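Local coordinates for neurotoxin (Clostridium botulinum, PDB 3N7L), which probably binds gangliosides on nerve cells, as the receptor-binding domain of a botulinum neurotoxin of the D/C mosaic type, at residues Asn87-Thr92 and Met185-Asn190; Tyr91-Ser96 and Trp103-Ile108; Ser109-Phe114 and Asn127-Ile132. All blocks are in the same frame, centred on the assembly; numbering follows the deposited sequence.

Contact 1: residues Asn87-Thr92 and Met185-Asn190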
ATOM      1  N   ASN A  87      -4.169  -8.746  16.101  1.00 32.71           N
ATOM      2  CA  ASN A  87      -4.916  -9.698  16.916  1.00 33.19           C
ATOM      3  C   ASN A  87      -6.266 -10.002  16.281  1.00 32.35           C
ATOM      4  O   ASN A  87      -7.240 -10.324  16.967  1.00 32.66           O
ATOM      5  CB  ASN A  87      -5.118  -9.175  18.340  1.00 33.91           C
ATOM      6  CG  ASN A  87      -6.062  -7.992  18.406  1.00 37.21           C
ATOM      7  OD1 ASN A  87      -6.650  -7.723  19.454  1.00 40.66           O
ATOM      8  ND2 ASN A  87      -6.206  -7.272  17.297  1.00 36.04           N
ATOM      9  N   LEU A  88      -6.311  -9.894  14.958  1.00 30.36           N
ATOM     10  CA  LEU A  88      -7.526 -10.172  14.210  1.00 28.72           C
ATOM     11  C   LEU A  88      -7.872 -11.656  14.309  1.00 29.06           C
ATOM     12  O   LEU A  88      -6.988 -12.513  14.285  1.00 27.27           O
ATOM     13  CB  LEU A  88      -7.320  -9.820  12.738  1.00 29.62           C
ATOM     14  CG  LEU A  88      -8.552  -9.940  11.843  1.00 31.03           C
ATOM     15  CD1 LEU A  88      -9.483  -8.776  12.136  1.00 32.10           C
ATOM     16  CD2 LEU A  88      -8.141  -9.925  10.377  1.00 31.30           C
ATOM     17  N   PRO A  89      -9.162 -11.979  14.442  1.00 28.39           N
ATOM     18  CA  PRO A  89      -9.530 -13.395  14.527  1.00 29.57           C
ATOM     19  C   PRO A  89      -9.402 -14.037  13.142  1.00 29.87           C
ATOM     20  O   PRO A  89      -9.020 -13.369  12.176  1.00 28.91           O
ATOM     21  CB  PRO A  89     -10.972 -13.347  15.027  1.00 28.99           C
ATOM     22  CG  PRO A  89     -11.485 -12.057  14.450  1.00 29.65           C
ATOM     23  CD  PRO A  89     -10.328 -11.111  14.686  1.00 27.68           C
ATOM     24  N   GLY A  90      -9.724 -15.326  13.045  1.00 28.78           N
ATOM     25  CA  GLY A  90      -9.622 -16.022  11.773  1.00 26.39           C
ATOM     26  C   GLY A  90     -10.768 -15.800  10.799  1.00 26.13           C
ATOM     27  O   GLY A  90     -11.937 -15.733  11.185  1.00 25.15           O
ATOM     28  N   TYR A  91     -10.421 -15.691   9.520  1.00 26.47           N
ATOM     29  CA  TYR A  91     -11.391 -15.492   8.448  1.00 27.08           C
ATOM     30  C   TYR A  91     -10.943 -16.218   7.187  1.00 27.85           C
ATOM     31  O   TYR A  91      -9.755 -16.241   6.863  1.00 26.07           O
ATOM     32  CB  TYR A  91     -11.513 -14.014   8.069  1.00 28.95           C
ATOM     33  CG  TYR A  91     -12.252 -13.132   9.038  1.00 30.99           C
ATOM     34  CD1 TYR A  91     -13.630 -12.937   8.925  1.00 30.03           C
ATOM     35  CD2 TYR A  91     -11.568 -12.460  10.045  1.00 30.80           C
ATOM     36  CE1 TYR A  91     -14.304 -12.088   9.792  1.00 32.58           C
ATOM     37  CE2 TYR A  91     -12.230 -11.610  10.914  1.00 33.57           C
ATOM     38  CZ  TYR A  91     -13.596 -11.427  10.783  1.00 33.65           C
ATOM     39  OH  TYR A  91     -14.245 -10.572  11.642  1.00 38.30           O
ATOM     40  N   THR A  92     -11.894 -16.815   6.484  1.00 27.06           N
ATOM     41  CA  THR A  92     -11.585 -17.449   5.214  1.00 28.76           C
ATOM     42  C   THR A  92     -12.065 -16.344   4.276  1.00 28.23           C
ATOM     43  O   THR A  92     -13.142 -15.786   4.492  1.00 29.09           O
ATOM     44  CB  THR A  92     -12.409 -18.732   4.990  1.00 28.42           C
ATOM     45  OG1 THR A  92     -12.045 -19.708   5.973  1.00 29.58           O
ATOM     46  CG2 THR A  92     -12.142 -19.297   3.600  1.00 28.28           C
ATOM     47  N   MET A 185     -15.926 -12.921   3.127  1.00 30.84           N
ATOM     48  CA  MET A 185     -15.292 -12.878   4.434  1.00 32.78           C
ATOM     49  C   MET A 185     -16.120 -13.637   5.465  1.00 32.36           C
ATOM     50  O   MET A 185     -17.115 -13.123   5.991  1.00 31.97           O
ATOM     51  CB  MET A 185     -15.093 -11.429   4.858  1.00 32.74           C
ATOM     52  CG  MET A 185     -14.364 -10.629   3.802  1.00 37.72           C
ATOM     53  SD  MET A 185     -13.847  -9.039   4.393  1.00 40.79           S
ATOM     54  CE  MET A 185     -12.339  -9.491   5.248  1.00 42.24           C
ATOM     55  N   ASN A 186     -15.695 -14.868   5.740  1.00 31.30           N
ATOM     56  CA  ASN A 186     -16.386 -15.725   6.692  1.00 31.75           C
ATOM     57  C   ASN A 186     -15.557 -16.020   7.929  1.00 30.64           C
ATOM     58  O   ASN A 186     -14.453 -16.560   7.847  1.00 29.71           O
ATOM     59  CB  ASN A 186     -16.793 -17.039   6.027  1.00 31.92           C
ATOM     60  CG  ASN A 186     -17.695 -16.828   4.835  1.00 32.25           C
ATOM     61  OD1 ASN A 186     -18.601 -16.001   4.873  1.00 33.02           O
ATOM     62  ND2 ASN A 186     -17.459 -17.587   3.771  1.00 33.84           N
ATOM     63  N   LYS A 187     -16.112 -15.658   9.078  1.00 31.68           N
ATOM     64  CA  LYS A 187     -15.459 -15.863  10.363  1.00 33.72           C
ATOM     65  C   LYS A 187     -15.263 -17.351  10.667  1.00 32.12           C
ATOM     66  O   LYS A 187     -16.137 -18.171  10.390  1.00 32.92           O
ATOM     67  CB  LYS A 187     -16.299 -15.210  11.465  1.00 37.27           C
ATOM     68  CG  LYS A 187     -15.774 -15.399  12.885  1.00 42.69           C
ATOM     69  CD  LYS A 187     -14.460 -14.672  13.117  1.00 45.73           C
ATOM     70  CE  LYS A 187     -14.092 -14.662  14.601  1.00 48.45           C
ATOM     71  NZ  LYS A 187     -13.914 -16.027  15.185  1.00 49.28           N
ATOM     72  N   ILE A 188     -14.105 -17.691  11.222  1.00 31.34           N
ATOM     73  CA  ILE A 188     -13.792 -19.072  11.596  1.00 29.26           C
ATOM     74  C   ILE A 188     -13.959 -19.118  13.106  1.00 28.78           C
ATOM     75  O   ILE A 188     -13.236 -18.438  13.830  1.00 28.10           O
ATOM     76  CB  ILE A 188     -12.336 -19.432  11.271  1.00 29.93           C
ATOM     77  CG1 ILE A 188     -12.076 -19.271   9.775  1.00 29.42           C
ATOM     78  CG2 ILE A 188     -12.041 -20.859  11.721  1.00 30.73           C
ATOM     79  CD1 ILE A 188     -10.612 -19.357   9.417  1.00 31.18           C
ATOM     80  N   PRO A 189     -14.908 -19.924  13.604  1.00 29.19           N
ATOM     81  CA  PRO A 189     -15.122 -20.003  15.053  1.00 28.48           C
ATOM     82  C   PRO A 189     -13.917 -20.386  15.908  1.00 28.59           C
ATOM     83  O   PRO A 189     -13.036 -21.138  15.482  1.00 28.86           O
ATOM     84  CB  PRO A 189     -16.276 -21.001  15.178  1.00 29.03           C
ATOM     85  CG  PRO A 189     -16.139 -21.853  13.959  1.00 31.19           C
ATOM     86  CD  PRO A 189     -15.794 -20.855  12.887  1.00 28.79           C
ATOM     87  N   ASN A 190     -13.888 -19.834  17.115  1.00 27.99           N
ATOM     88  CA  ASN A 190     -12.838 -20.111  18.081  1.00 28.62           C
ATOM     89  C   ASN A 190     -11.423 -19.774  17.634  1.00 29.44           C
ATOM     90  O   ASN A 190     -10.478 -20.496  17.951  1.00 28.62           O
ATOM     91  CB  ASN A 190     -12.924 -21.583  18.490  1.00 29.45           C
ATOM     92  CG  ASN A 190     -14.273 -21.933  19.081  1.00 29.88           C
ATOM     93  OD1 ASN A 190     -14.934 -22.879  18.646  1.00 31.68           O
ATOM     94  ND2 ASN A 190     -14.695 -21.160  20.076  1.00 29.53           N
TER
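The Tyr91 ring has Lys187 CD over one face and meets the backbone of Met185 at its edge. Lys187 CD lies 4.3 Å from the centroid of the Tyr91 ring, 18° off the ring normal, and is displaced toward the rim, a CH-pi contact. A lysine suits this place because its methylenes can cover an aromatic face while the ammonium group travels on to polar partners. CG of Lys187 stands anti to the backbone N (chi1 177°); the bend at chi2 brings CD over the Tyr91 face, and the bend at chi4 turns NZ back toward Ile188 O. Further along, Lys187 CE presses on Pro89 CB at 3.4 Å, a tight carbon pair in which the two side chains cross at about a right angle. Lys187 NZ bonds within its own segment to Ile188 O at 2.8 Å, approaching from above the carbonyl plane; Thr191 OG1 is a second partner of this nitrogen.

Beneath these side chains runs an antiparallel pairing of strands 91-93 and 180-187 in the jelly-roll-like, concanavalin-type N-terminal half of the domain. Tyr91 and Lys187 form a non-hydrogen-bonded pair, with the Tyr91 CA hydrogen directed at Asn186 O. Thr92 and Asn186 form the hydrogen-bonded pair next to it: Thr92 N reaches Asn186 O at 2.9 Å, and Asn186 N returns a nearly straight bond to Thr92 O at 3.0 Å. One step further along, Ile188 N bonds to Gly90 O at 2.9 Å, though from well above the carbonyl plane. Gly90, having no side chain, lets the beta-branched Ile188 close over the backbone: Ile188 CD1 comes within 3.7 Å of both Tyr91 N and Thr92 OG1.

Contact 2: residues Tyr91-Ser96 and Trp103-Ile108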
ATOM      1  N   TYR A  91     -10.421 -15.691   9.520  1.00 26.47           N
ATOM      2  CA  TYR A  91     -11.391 -15.492   8.448  1.00 27.08           C
ATOM      3  C   TYR A  91     -10.943 -16.218   7.187  1.00 27.85           C
ATOM      4  O   TYR A  91      -9.755 -16.241   6.863  1.00 26.07           O
ATOM      5  CB  TYR A  91     -11.513 -14.014   8.069  1.00 28.95           C
ATOM      6  CG  TYR A  91     -12.252 -13.132   9.038  1.00 30.99           C
ATOM      7  CD1 TYR A  91     -13.630 -12.937   8.925  1.00 30.03           C
ATOM      8  CD2 TYR A  91     -11.568 -12.460  10.045  1.00 30.80           C
ATOM      9  CE1 TYR A  91     -14.304 -12.088   9.792  1.00 32.58           C
ATOM     10  CE2 TYR A  91     -12.230 -11.610  10.914  1.00 33.57           C
ATOM     11  CZ  TYR A  91     -13.596 -11.427  10.783  1.00 33.65           C
ATOM     12  OH  TYR A  91     -14.245 -10.572  11.642  1.00 38.30           O
ATOM     13  N   THR A  92     -11.894 -16.815   6.484  1.00 27.06           N
ATOM     14  CA  THR A  92     -11.585 -17.449   5.214  1.00 28.76           C
ATOM     15  C   THR A  92     -12.065 -16.344   4.276  1.00 28.23           C
ATOM     16  O   THR A  92     -13.142 -15.786   4.492  1.00 29.09           O
ATOM     17  CB  THR A  92     -12.409 -18.732   4.990  1.00 28.42           C
ATOM     18  OG1 THR A  92     -12.045 -19.708   5.973  1.00 29.58           O
ATOM     19  CG2 THR A  92     -12.142 -19.297   3.600  1.00 28.28           C
ATOM     20  N   ILE A  93     -11.268 -16.002   3.267  1.00 27.13           N
ATOM     21  CA  ILE A  93     -11.639 -14.928   2.347  1.00 26.05           C
ATOM     22  C   ILE A  93     -11.805 -15.354   0.887  1.00 25.52           C
ATOM     23  O   ILE A  93     -12.622 -14.792   0.157  1.00 25.13           O
ATOM     24  CB  ILE A  93     -10.618 -13.775   2.419  1.00 26.70           C
ATOM     25  CG1 ILE A  93      -9.194 -14.321   2.272  1.00 26.05           C
ATOM     26  CG2 ILE A  93     -10.749 -13.059   3.762  1.00 26.38           C
ATOM     27  CD1 ILE A  93      -8.126 -13.239   2.185  1.00 27.33           C
ATOM     28  N   ILE A  94     -11.015 -16.331   0.464  1.00 25.40           N
ATOM     29  CA  ILE A  94     -11.079 -16.852  -0.897  1.00 26.23           C
ATOM     30  C   ILE A  94     -11.019 -18.358  -0.693  1.00 28.25           C
ATOM     31  O   ILE A  94      -9.974 -18.903  -0.328  1.00 26.79           O
ATOM     32  CB  ILE A  94      -9.871 -16.389  -1.746  1.00 26.29           C
ATOM     33  CG1 ILE A  94      -9.757 -14.858  -1.705  1.00 23.51           C
ATOM     34  CG2 ILE A  94     -10.052 -16.836  -3.199  1.00 23.88           C
ATOM     35  CD1 ILE A  94      -8.519 -14.323  -2.411  1.00 22.65           C
ATOM     36  N   ASP A  95     -12.149 -19.023  -0.915  1.00 28.78           N
ATOM     37  CA  ASP A  95     -12.228 -20.459  -0.692  1.00 30.20           C
ATOM     38  C   ASP A  95     -12.561 -21.288  -1.920  1.00 29.20           C
ATOM     39  O   ASP A  95     -13.445 -20.938  -2.703  1.00 30.67           O
ATOM     40  CB  ASP A  95     -13.277 -20.753   0.383  1.00 32.15           C
ATOM     41  CG  ASP A  95     -13.269 -22.204   0.814  1.00 36.78           C
ATOM     42  OD1 ASP A  95     -12.335 -22.596   1.550  1.00 40.96           O
ATOM     43  OD2 ASP A  95     -14.184 -22.956   0.411  1.00 37.47           O
ATOM     44  N   SER A  96     -11.857 -22.400  -2.072  1.00 28.97           N
ATOM     45  CA  SER A  96     -12.103 -23.302  -3.190  1.00 30.88           C
ATOM     46  C   SER A  96     -12.013 -24.735  -2.663  1.00 30.56           C
ATOM     47  O   SER A  96     -11.236 -25.555  -3.151  1.00 28.75           O
ATOM     48  CB  SER A  96     -11.085 -23.064  -4.311  1.00 29.86           C
ATOM     49  OG  SER A  96     -11.539 -23.627  -5.533  1.00 31.36           O
ATOM     50  N   TRP A 103      -8.349 -25.967  -2.091  1.00 26.05           N
ATOM     51  CA  TRP A 103      -7.418 -24.985  -1.542  1.00 24.19           C
ATOM     52  C   TRP A 103      -8.188 -23.805  -0.970  1.00 22.69           C
ATOM     53  O   TRP A 103      -9.333 -23.555  -1.347  1.00 21.98           O
ATOM     54  CB  TRP A 103      -6.406 -24.506  -2.598  1.00 23.28           C
ATOM     55  CG  TRP A 103      -6.986 -23.805  -3.793  1.00 23.24           C
ATOM     56  CD1 TRP A 103      -7.172 -24.330  -5.035  1.00 23.55           C
ATOM     57  CD2 TRP A 103      -7.429 -22.440  -3.865  1.00 24.18           C
ATOM     58  NE1 TRP A 103      -7.701 -23.381  -5.880  1.00 24.84           N
ATOM     59  CE2 TRP A 103      -7.869 -22.213  -5.189  1.00 23.75           C
ATOM     60  CE3 TRP A 103      -7.495 -21.387  -2.941  1.00 24.53           C
ATOM     61  CZ2 TRP A 103      -8.370 -20.976  -5.613  1.00 25.35           C
ATOM     62  CZ3 TRP A 103      -7.995 -20.154  -3.365  1.00 24.47           C
ATOM     63  CH2 TRP A 103      -8.425 -19.963  -4.689  1.00 24.96           C
ATOM     64  N   SER A 104      -7.558 -23.085  -0.051  1.00 22.72           N
ATOM     65  CA  SER A 104      -8.208 -21.940   0.569  1.00 23.16           C
ATOM     66  C   SER A 104      -7.205 -20.884   1.001  1.00 22.86           C
ATOM     67  O   SER A 104      -6.035 -21.184   1.254  1.00 20.87           O
ATOM     68  CB  SER A 104      -9.017 -22.398   1.786  1.00 26.51           C
ATOM     69  OG  SER A 104      -9.780 -21.331   2.320  1.00 30.64           O
ATOM     70  N   ILE A 105      -7.678 -19.644   1.070  1.00 21.90           N
ATOM     71  CA  ILE A 105      -6.858 -18.522   1.495  1.00 21.12           C
ATOM     72  C   ILE A 105      -7.593 -17.839   2.633  1.00 20.35           C
ATOM     73  O   ILE A 105      -8.767 -17.484   2.503  1.00 21.30           O
ATOM     74  CB  ILE A 105      -6.649 -17.494   0.362  1.00 20.48           C
ATOM     75  CG1 ILE A 105      -5.799 -18.113  -0.754  1.00 22.24           C
ATOM     76  CG2 ILE A 105      -5.978 -16.242   0.918  1.00 20.55           C
ATOM     77  CD1 ILE A 105      -5.590 -17.202  -1.949  1.00 22.51           C
ATOM     78  N   GLY A 106      -6.905 -17.667   3.754  1.00 21.70           N
ATOM     79  CA  GLY A 106      -7.526 -17.015   4.888  1.00 21.02           C
ATOM     80  C   GLY A 106      -6.553 -16.124   5.627  1.00 22.55           C
ATOM     81  O   GLY A 106      -5.375 -16.011   5.258  1.00 21.59           O
ATOM     82  N   ILE A 107      -7.049 -15.485   6.678  1.00 21.94           N
ATOM     83  CA  ILE A 107      -6.225 -14.616   7.495  1.00 23.76           C
ATOM     84  C   ILE A 107      -6.539 -14.854   8.965  1.00 24.95           C
ATOM     85  O   ILE A 107      -7.664 -15.211   9.320  1.00 26.37           O
ATOM     86  CB  ILE A 107      -6.469 -13.116   7.176  1.00 24.57           C
ATOM     87  CG1 ILE A 107      -7.949 -12.778   7.369  1.00 26.57           C
ATOM     88  CG2 ILE A 107      -6.018 -12.799   5.749  1.00 23.36           C
ATOM     89  CD1 ILE A 107      -8.291 -11.319   7.096  1.00 26.38           C
ATOM     90  N   ILE A 108      -5.526 -14.675   9.807  1.00 24.02           N
ATOM     91  CA  ILE A 108      -5.668 -14.819  11.252  1.00 25.56           C
ATOM     92  C   ILE A 108      -4.478 -14.087  11.853  1.00 23.96           C
ATOM     93  O   ILE A 108      -3.337 -14.286  11.428  1.00 23.58           O
ATOM     94  CB  ILE A 108      -5.704 -16.314  11.694  1.00 25.72           C
ATOM     95  CG1 ILE A 108      -5.952 -16.399  13.202  1.00 26.50           C
ATOM     96  CG2 ILE A 108      -4.405 -17.023  11.326  1.00 25.20           C
ATOM     97  CD1 ILE A 108      -6.208 -17.813  13.694  1.00 27.71           C
TER
HETATM   98  O   HOH W   1      -9.818 -24.358  -8.015  1.00 45.60           O
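A classic beta bulge interrupts the antiparallel pairing of Tyr91-Ser96 with Trp103-Ile108, whose 95-97 and 102-108 strands form a beta hairpin. Ile93 and Ile94 both face Ile105, and Ile105 O accepts two bonds, from Ile93 N at 3.0 Å and from Ile94 N at 3.2 Å. The extra residue shifts the register by one and accompanies the corner at Ile94. CG1 of Ile93 sits between the backbone N and carbonyl carbon (chi1 51°), which brings CD1 against Ile105 CG2 and Ile107 CG2. Ile94 and Ile105 instead run alongside each other, CB to CB; such branched aliphatic residues fill a buried sheet face well.

At the hairpin end, Ser96 CB stands over the middle of the Trp103 indole, 3.7 Å from the centroid of its six-membered ring, a CH-pi contact. The small serine side chain lets CB lie close on the ring face, while Ile94 CG2 meets Trp103 CH2 at the edge, 3.8 Å away. Ser96 OG bonds to Thr180 O, and a water also joins it to Trp103 NE1, weakly on the indole side. On the other sheet face Ser104 OG donates to the anti lone pair of Asp95 OD1 at 3.0 Å, while Asp95 OD2 is hydrogen-bonded to Val97 N. At the far end Gly106 CA lies 3.1 Å from Tyr91 O, an approach that a beta carbon would block, and Tyr91 and Ile107 exchange two backbone bonds.

Strand 180-187 flanks the 91-96 side and strand 111-117 the 103-108 side; from strand 72-82 of the other sheet, Ile79 touches Ile93, Phe77 touches Ile94 and Ile105, and Ile75 touches Trp103.

Contact 3: residues Ser109-Phe114 and Asn127-Ile132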
ATOM      1  N   SER A 109      -4.746 -13.218  12.824  1.00 25.13           N
ATOM      2  CA  SER A 109      -3.693 -12.413  13.432  1.00 25.43           C
ATOM      3  C   SER A 109      -2.996 -11.675  12.292  1.00 24.18           C
ATOM      4  O   SER A 109      -3.659 -11.158  11.395  1.00 24.71           O
ATOM      5  CB  SER A 109      -2.688 -13.290  14.177  1.00 26.36           C
ATOM      6  OG  SER A 109      -3.311 -13.945  15.262  1.00 34.03           O
ATOM      7  N   ASN A 110      -1.667 -11.636  12.316  1.00 23.51           N
ATOM      8  CA  ASN A 110      -0.920 -10.956  11.261  1.00 23.80           C
ATOM      9  C   ASN A 110      -0.519 -11.911  10.130  1.00 23.89           C
ATOM     10  O   ASN A 110       0.444 -11.649   9.405  1.00 23.17           O
ATOM     11  CB  ASN A 110       0.332 -10.272  11.837  1.00 23.69           C
ATOM     12  CG  ASN A 110       1.248 -11.239  12.598  1.00 23.91           C
ATOM     13  OD1 ASN A 110       2.472 -11.123  12.545  1.00 26.54           O
ATOM     14  ND2 ASN A 110       0.659 -12.177  13.314  1.00 22.77           N
ATOM     15  N   PHE A 111      -1.266 -13.006   9.981  1.00 23.27           N
ATOM     16  CA  PHE A 111      -0.979 -14.005   8.942  1.00 24.47           C
ATOM     17  C   PHE A 111      -1.979 -14.104   7.797  1.00 22.05           C
ATOM     18  O   PHE A 111      -3.191 -14.011   7.994  1.00 18.15           O
ATOM     19  CB  PHE A 111      -0.889 -15.427   9.531  1.00 25.95           C
ATOM     20  CG  PHE A 111       0.205 -15.619  10.536  1.00 29.18           C
ATOM     21  CD1 PHE A 111       0.026 -15.238  11.860  1.00 30.63           C
ATOM     22  CD2 PHE A 111       1.414 -16.195  10.159  1.00 29.43           C
ATOM     23  CE1 PHE A 111       1.038 -15.424  12.797  1.00 31.32           C
ATOM     24  CE2 PHE A 111       2.434 -16.385  11.087  1.00 32.32           C
ATOM     25  CZ  PHE A 111       2.246 -15.998  12.410  1.00 32.58           C
ATOM     26  N   LEU A 112      -1.442 -14.320   6.597  1.00 21.84           N
ATOM     27  CA  LEU A 112      -2.234 -14.552   5.395  1.00 21.67           C
ATOM     28  C   LEU A 112      -1.772 -15.969   5.059  1.00 22.12           C
ATOM     29  O   LEU A 112      -0.582 -16.193   4.835  1.00 21.64           O
ATOM     30  CB  LEU A 112      -1.840 -13.617   4.253  1.00 22.75           C
ATOM     31  CG  LEU A 112      -2.527 -13.941   2.919  1.00 24.15           C
ATOM     32  CD1 LEU A 112      -3.962 -13.462   2.962  1.00 25.72           C
ATOM     33  CD2 LEU A 112      -1.793 -13.272   1.768  1.00 26.53           C
ATOM     34  N   VAL A 113      -2.685 -16.931   5.040  1.00 22.59           N
ATOM     35  CA  VAL A 113      -2.264 -18.297   4.764  1.00 23.47           C
ATOM     36  C   VAL A 113      -2.995 -19.018   3.639  1.00 23.78           C
ATOM     37  O   VAL A 113      -4.216 -18.906   3.477  1.00 22.84           O
ATOM     38  CB  VAL A 113      -2.276 -19.160   6.081  1.00 26.52           C
ATOM     39  CG1 VAL A 113      -2.988 -18.414   7.190  1.00 25.18           C
ATOM     40  CG2 VAL A 113      -2.909 -20.514   5.843  1.00 24.97           C
ATOM     41  N   PHE A 114      -2.205 -19.723   2.838  1.00 22.20           N
ATOM     42  CA  PHE A 114      -2.715 -20.496   1.719  1.00 21.71           C
ATOM     43  C   PHE A 114      -2.649 -21.950   2.154  1.00 22.01           C
ATOM     44  O   PHE A 114      -1.596 -22.438   2.573  1.00 21.42           O
ATOM     45  CB  PHE A 114      -1.859 -20.271   0.465  1.00 22.22           C
ATOM     46  CG  PHE A 114      -2.202 -21.191  -0.674  1.00 21.47           C
ATOM     47  CD1 PHE A 114      -1.489 -22.366  -0.878  1.00 21.72           C
ATOM     48  CD2 PHE A 114      -3.267 -20.900  -1.522  1.00 22.93           C
ATOM     49  CE1 PHE A 114      -1.829 -23.245  -1.908  1.00 21.21           C
ATOM     50  CE2 PHE A 114      -3.615 -21.771  -2.558  1.00 21.95           C
ATOM     51  CZ  PHE A 114      -2.892 -22.945  -2.749  1.00 20.88           C
ATOM     52  N   ASN A 127       2.551 -19.521   4.595  1.00 24.47           N
ATOM     53  CA  ASN A 127       2.015 -18.224   4.983  1.00 25.50           C
ATOM     54  C   ASN A 127       2.959 -17.043   4.912  1.00 23.97           C
ATOM     55  O   ASN A 127       4.170 -17.183   4.764  1.00 23.63           O
ATOM     56  CB  ASN A 127       1.456 -18.284   6.411  1.00 25.86           C
ATOM     57  CG  ASN A 127       2.551 -18.358   7.465  1.00 30.03           C
ATOM     58  OD1 ASN A 127       2.837 -19.425   8.010  1.00 30.67           O
ATOM     59  ND2 ASN A 127       3.176 -17.222   7.750  1.00 28.39           N
ATOM     60  N   PHE A 128       2.351 -15.870   5.025  1.00 23.36           N
ATOM     61  CA  PHE A 128       3.045 -14.595   5.061  1.00 23.99           C
ATOM     62  C   PHE A 128       2.555 -13.936   6.346  1.00 22.98           C
ATOM     63  O   PHE A 128       1.352 -13.837   6.565  1.00 22.82           O
ATOM     64  CB  PHE A 128       2.648 -13.718   3.867  1.00 21.08           C
ATOM     65  CG  PHE A 128       2.831 -12.235   4.107  1.00 24.67           C
ATOM     66  CD1 PHE A 128       4.056 -11.726   4.529  1.00 25.27           C
ATOM     67  CD2 PHE A 128       1.779 -11.345   3.885  1.00 25.40           C
ATOM     68  CE1 PHE A 128       4.236 -10.350   4.726  1.00 26.68           C
ATOM     69  CE2 PHE A 128       1.950  -9.965   4.077  1.00 27.33           C
ATOM     70  CZ  PHE A 128       3.184  -9.471   4.498  1.00 25.39           C
ATOM     71  N   SER A 129       3.475 -13.523   7.206  1.00 22.56           N
ATOM     72  CA  SER A 129       3.084 -12.829   8.427  1.00 24.35           C
ATOM     73  C   SER A 129       3.711 -11.437   8.332  1.00 23.86           C
ATOM     74  O   SER A 129       4.928 -11.304   8.199  1.00 23.44           O
ATOM     75  CB  SER A 129       3.574 -13.572   9.680  1.00 24.74           C
ATOM     76  OG  SER A 129       4.982 -13.683   9.724  1.00 28.22           O
ATOM     77  N   TYR A 130       2.886 -10.399   8.373  1.00 23.01           N
ATOM     78  CA  TYR A 130       3.423  -9.054   8.261  1.00 22.96           C
ATOM     79  C   TYR A 130       4.181  -8.614   9.513  1.00 24.70           C
ATOM     80  O   TYR A 130       3.945  -9.128  10.608  1.00 25.03           O
ATOM     81  CB  TYR A 130       2.309  -8.055   7.891  1.00 20.74           C
ATOM     82  CG  TYR A 130       1.302  -7.703   8.970  1.00 20.58           C
ATOM     83  CD1 TYR A 130      -0.015  -8.172   8.908  1.00 19.39           C
ATOM     84  CD2 TYR A 130       1.637  -6.819  10.001  1.00 19.28           C
ATOM     85  CE1 TYR A 130      -0.980  -7.757   9.844  1.00 20.46           C
ATOM     86  CE2 TYR A 130       0.686  -6.399  10.938  1.00 20.54           C
ATOM     87  CZ  TYR A 130      -0.617  -6.863  10.854  1.00 21.29           C
ATOM     88  OH  TYR A 130      -1.553  -6.409  11.761  1.00 22.57           O
ATOM     89  N   ASP A 131       5.118  -7.686   9.334  1.00 24.77           N
ATOM     90  CA  ASP A 131       5.925  -7.174  10.439  1.00 27.12           C
ATOM     91  C   ASP A 131       5.075  -6.253  11.312  1.00 26.93           C
ATOM     92  O   ASP A 131       4.771  -5.126  10.924  1.00 25.80           O
ATOM     93  CB  ASP A 131       7.127  -6.400   9.894  1.00 27.66           C
ATOM     94  CG  ASP A 131       8.075  -5.959  10.986  1.00 31.79           C
ATOM     95  OD1 ASP A 131       7.601  -5.480  12.039  1.00 32.65           O
ATOM     96  OD2 ASP A 131       9.300  -6.079  10.789  1.00 32.69           O
ATOM     97  N   ILE A 132       4.707  -6.728  12.496  1.00 26.80           N
ATOM     98  CA  ILE A 132       3.871  -5.938  13.382  1.00 27.24           C
ATOM     99  C   ILE A 132       4.501  -4.612  13.797  1.00 28.27           C
ATOM    100  O   ILE A 132       3.825  -3.581  13.821  1.00 27.43           O
ATOM    101  CB  ILE A 132       3.486  -6.745  14.635  1.00 27.64           C
ATOM    102  CG1 ILE A 132       2.727  -8.008  14.213  1.00 29.12           C
ATOM    103  CG2 ILE A 132       2.614  -5.896  15.559  1.00 27.66           C
ATOM    104  CD1 ILE A 132       2.303  -8.902  15.358  1.00 29.12           C
TER
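Three backbone hydrogen bonds join Asn110 and Leu112 to Phe128 and Tyr130. Leu112 N gives its hydrogen to Phe128 O at 2.8 Å and Leu112 O receives that of Phe128 N at 3.0 Å, the reciprocal bonds of an antiparallel hydrogen-bonded pair. Beyond the strand end, Tyr130 N reaches Asn110 O at 2.9 Å and extends the pairing of this beta hairpin into the loops. CB of Asn110 settles over a face of the Tyr130 ring, 3.5 Å from its centroid, a CH-pi contact displaced toward the rim.

On the sheet face bearing Phe111, Val113, Asn127 and Ser129, the Phe111 ring lies across the neighbouring strand. Ser129 CB makes a second rim-displaced CH-pi contact, 3.7 Å from the Phe111 centroid, and Asn127 ND2 meets the edge in the ring plane, 3.2 Å from Phe111 CD2. The slim serine lets the ring lie this close. Val113 CB packs on Asn127 CB at 3.8 Å.

Leu112 and Phe128 point to the other face, into the core, where Leu112 meets Phe143 and Val145 of strand 143-150 and Phe128 meets Ile159 of strand 154-159; strand 102-108 borders strand 111-117 along its other edge.

How the contacts relate
All three contacts lie in one antiparallel sheet of the N-terminal, concanavalin-type half of the receptor-binding domain. Across the sheet the strands run 180-187, 91-93, 102-108, 111-117, 122-129. Contacts 1 and 2 have centres about 9 Å apart and share Tyr91 and Thr92, each using one edge of strand 91-93. Contact 3, its centre about 12 Å from that of contact 2, is reached through the Gly106 O to Val113 N bond. Along the chain contact 2 is complete before contact 3 begins, and both fall within the long excursion between the two segments of contact 1, apart from the shared residues. Two local pairings are thus tied to a distant strand in one continuous sheet.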